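Local atomic coordinates of mosquitocidal toxin (Bacillus sphaericus, PDB entry 2CB4), a protein that kills mosquitoes and probably transfers ADP-ribose from NAD to target proteins, this chain being the catalytic domain of the longer toxin. Residues L56-T62 with A158-D163. The protein carries 1 engineered substitution. Residues are numbered along the deposited sequence; the frame is centred on the assembly and turned at random.
Sequences LHMREQT and APGGID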
loop_
_atom_site.group_PDB
_atom_site.type_symbol
_atom_site.label_atom_id
_atom_site.label_comp_id
_atom_site.label_asym_id
_atom_site.label_seq_id
_atom_site.Cartn_x
_atom_site.Cartn_y
_atom_site.Cartn_z
ATOM N N LEU A 56 15.277 31.264 31.241
ATOM C CA LEU A 56 15.693 29.915 31.586
ATOM C C LEU A 56 17.070 29.920 32.192
ATOM O O LEU A 56 17.973 30.607 31.730
ATOM C CB LEU A 56 15.668 29.003 30.356
ATOM C CG LEU A 56 14.298 28.800 29.701
ATOM C CD1 LEU A 56 14.407 27.913 28.482
ATOM C CD2 LEU A 56 13.254 28.279 30.669
ATOM N N HIS A 57 17.233 29.134 33.232
ATOM C CA HIS A 57 18.509 29.032 33.876
ATOM C C HIS A 57 19.139 27.666 33.539
ATOM O O HIS A 57 18.636 26.619 33.957
ATOM C CB HIS A 57 18.373 29.230 35.380
ATOM C CG HIS A 57 19.685 29.254 36.093
ATOM N ND1 HIS A 57 20.356 28.101 36.468
ATOM C CD2 HIS A 57 20.482 30.283 36.470
ATOM C CE1 HIS A 57 21.494 28.415 37.061
ATOM N NE2 HIS A 57 21.599 29.736 37.066
HETATM N N MSE A 58 20.222 27.700 32.754
HETATM C CA MSE A 58 20.967 26.516 32.347
HETATM C C MSE A 58 21.887 26.057 33.477
HETATM O O MSE A 58 22.422 26.877 34.187
HETATM C CB MSE A 58 21.814 26.915 31.154
HETATM C CG MSE A 58 21.048 27.408 29.929
HETATM SE SE MSE A 58 19.306 26.634 29.689
HETATM C CE MSE A 58 18.706 27.661 28.256
ATOM N N ARG A 59 22.056 24.749 33.676
ATOM C CA ARG A 59 22.932 24.290 34.752
ATOM C C ARG A 59 24.336 24.797 34.494
ATOM O O ARG A 59 24.812 24.854 33.351
ATOM C CB ARG A 59 23.070 22.788 34.746
ATOM C CG ARG A 59 22.099 21.993 35.497
ATOM C CD ARG A 59 22.159 20.653 34.807
ATOM N NE ARG A 59 22.826 19.684 35.634
ATOM C CZ ARG A 59 23.626 18.740 35.183
ATOM N NH1 ARG A 59 23.903 18.636 33.885
ATOM N NH2 ARG A 59 24.166 17.900 36.052
ATOM N N GLU A 60 25.025 24.982 35.603
ATOM C CA GLU A 60 26.402 25.467 35.562
ATOM C C GLU A 60 27.444 24.451 36.012
ATOM O O GLU A 60 27.198 23.597 36.865
ATOM C CB GLU A 60 26.531 26.812 36.371
ATOM C CG GLU A 60 26.006 28.085 35.625
ATOM C CD GLU A 60 25.506 29.135 36.592
ATOM O OE1 GLU A 60 25.970 29.141 37.762
ATOM O OE2 GLU A 60 24.628 29.939 36.197
ATOM N N GLN A 61 28.618 24.556 35.418
ATOM C CA GLN A 61 29.733 23.681 35.774
ATOM C C GLN A 61 29.438 22.232 35.453
ATOM O O GLN A 61 29.822 21.331 36.198
ATOM C CB GLN A 61 30.064 23.819 37.256
ATOM C CG GLN A 61 30.655 25.197 37.582
ATOM C CD GLN A 61 30.513 25.551 39.039
ATOM O OE1 GLN A 61 29.640 25.010 39.714
ATOM N NE2 GLN A 61 31.355 26.435 39.496
ATOM N N THR A 62 28.739 22.018 34.350
ATOM C CA THR A 62 28.430 20.658 33.964
ATOM C C THR A 62 29.664 20.148 33.237
ATOM O O THR A 62 29.873 18.943 33.100
ATOM C CB THR A 62 27.134 20.540 33.142
ATOM O OG1 THR A 62 27.280 21.166 31.851
ATOM C CG2 THR A 62 25.987 21.095 33.904
ATOM N N ALA A 158 26.128 14.544 32.283
ATOM C CA ALA A 158 26.039 15.093 30.947
ATOM C C ALA A 158 26.282 16.601 30.972
ATOM O O ALA A 158 26.050 17.273 31.985
ATOM C CB ALA A 158 24.575 14.813 30.394
ATOM N N PRO A 159 26.665 17.139 29.831
ATOM C CA PRO A 159 26.855 18.572 29.731
ATOM C C PRO A 159 25.476 19.201 29.555
ATOM O O PRO A 159 24.600 18.641 28.876
ATOM C CB PRO A 159 27.633 18.725 28.392
ATOM C CG PRO A 159 27.251 17.489 27.577
ATOM C CD PRO A 159 27.180 16.419 28.628
ATOM N N GLY A 160 25.298 20.394 30.120
ATOM C CA GLY A 160 24.060 21.126 29.941
ATOM C C GLY A 160 22.872 20.740 30.781
ATOM O O GLY A 160 22.986 20.259 31.921
ATOM N N GLY A 161 21.713 20.998 30.188
ATOM C CA GLY A 161 20.436 20.760 30.813
ATOM C C GLY A 161 19.883 22.081 31.376
ATOM O O GLY A 161 20.642 22.946 31.799
ATOM N N ILE A 162 18.556 22.210 31.379
ATOM C CA ILE A 162 17.855 23.369 31.931
ATOM C C ILE A 162 17.531 23.063 33.376
ATOM O O ILE A 162 16.936 22.031 33.676
ATOM C CB ILE A 162 16.527 23.584 31.214
ATOM C CG1 ILE A 162 16.747 23.703 29.709
ATOM C CG2 ILE A 162 15.786 24.756 31.787
ATOM C CD1 ILE A 162 15.411 23.607 28.928
ATOM N N ASP A 163 17.941 23.948 34.279
ATOM C CA ASP A 163 17.661 23.797 35.717
ATOM C C ASP A 163 16.249 24.353 35.932
ATOM O O ASP A 163 16.041 25.566 36.024
ATOM C CB ASP A 163 18.665 24.609 36.524
ATOM C CG ASP A 163 18.497 24.421 38.018
ATOM O OD1 ASP A 163 17.347 24.259 38.484
ATOM O OD2 ASP A 163 19.521 24.417 38.728
HETATM O O HOH W 1 25.886 16.021 34.838
#
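Arg59 reaches along the 158-163 segment, while Met58 and Ile162 form a single antiparallel beta bridge. The bridge joins a loop ahead of strand 78-82 to the mixed beta-sheet of this ADP-ribosyltransferase domain. Met58 and Ile162 are a non-hydrogen-bonded pair, with one backbone bond beyond each end. Asp163 N donates to His57 O at 2.8 Å, and Arg59 N donates to Gly161 O at 3.0 Å.

The Arg59 chain bends at chi3 (108°), which brings the guanidinium edge to the backbone carbonyls. NH1 grips two of them. Arg59 NH1 lies 2.7 Å from Gly160 O in a nearly straight bond, with the oxygen in the guanidinium plane. Arg59 NH1 also bonds Ala158 O at 3.2 Å, less straight and tilted from that carbonyl's plane. Arg59 NH2 donates to a water oxygen 2.8 Å away, and the same water accepts from Ala158 N. Gly160 O, Ala158 O and the water together limit the rotation of the guanidinium group. Thr62 CG2 lies over one face, toward the rim. Ile181 and Phe183 of strand 180-184 also touch this arginine.

Ile162 and selenomethionine Met58 lie side by side, with Met58 SE 3.9 Å from Ile162 CG1. Ile162 also bonds through its backbone to Thr182.

Asp163 is the N-cap of helix 164-167, and its OD1 accepts from Ala166 N. With CG anti to the backbone N (chi1 -176°), the Asp163 carboxylate runs alongside the His57 ring, and the two planes stand 80° apart. Asp163 CB meets the edge of the same ring.

At the other end of the contact, Gly160 N donates to Thr62 OG1 in a nearly straight bond of 2.7 Å.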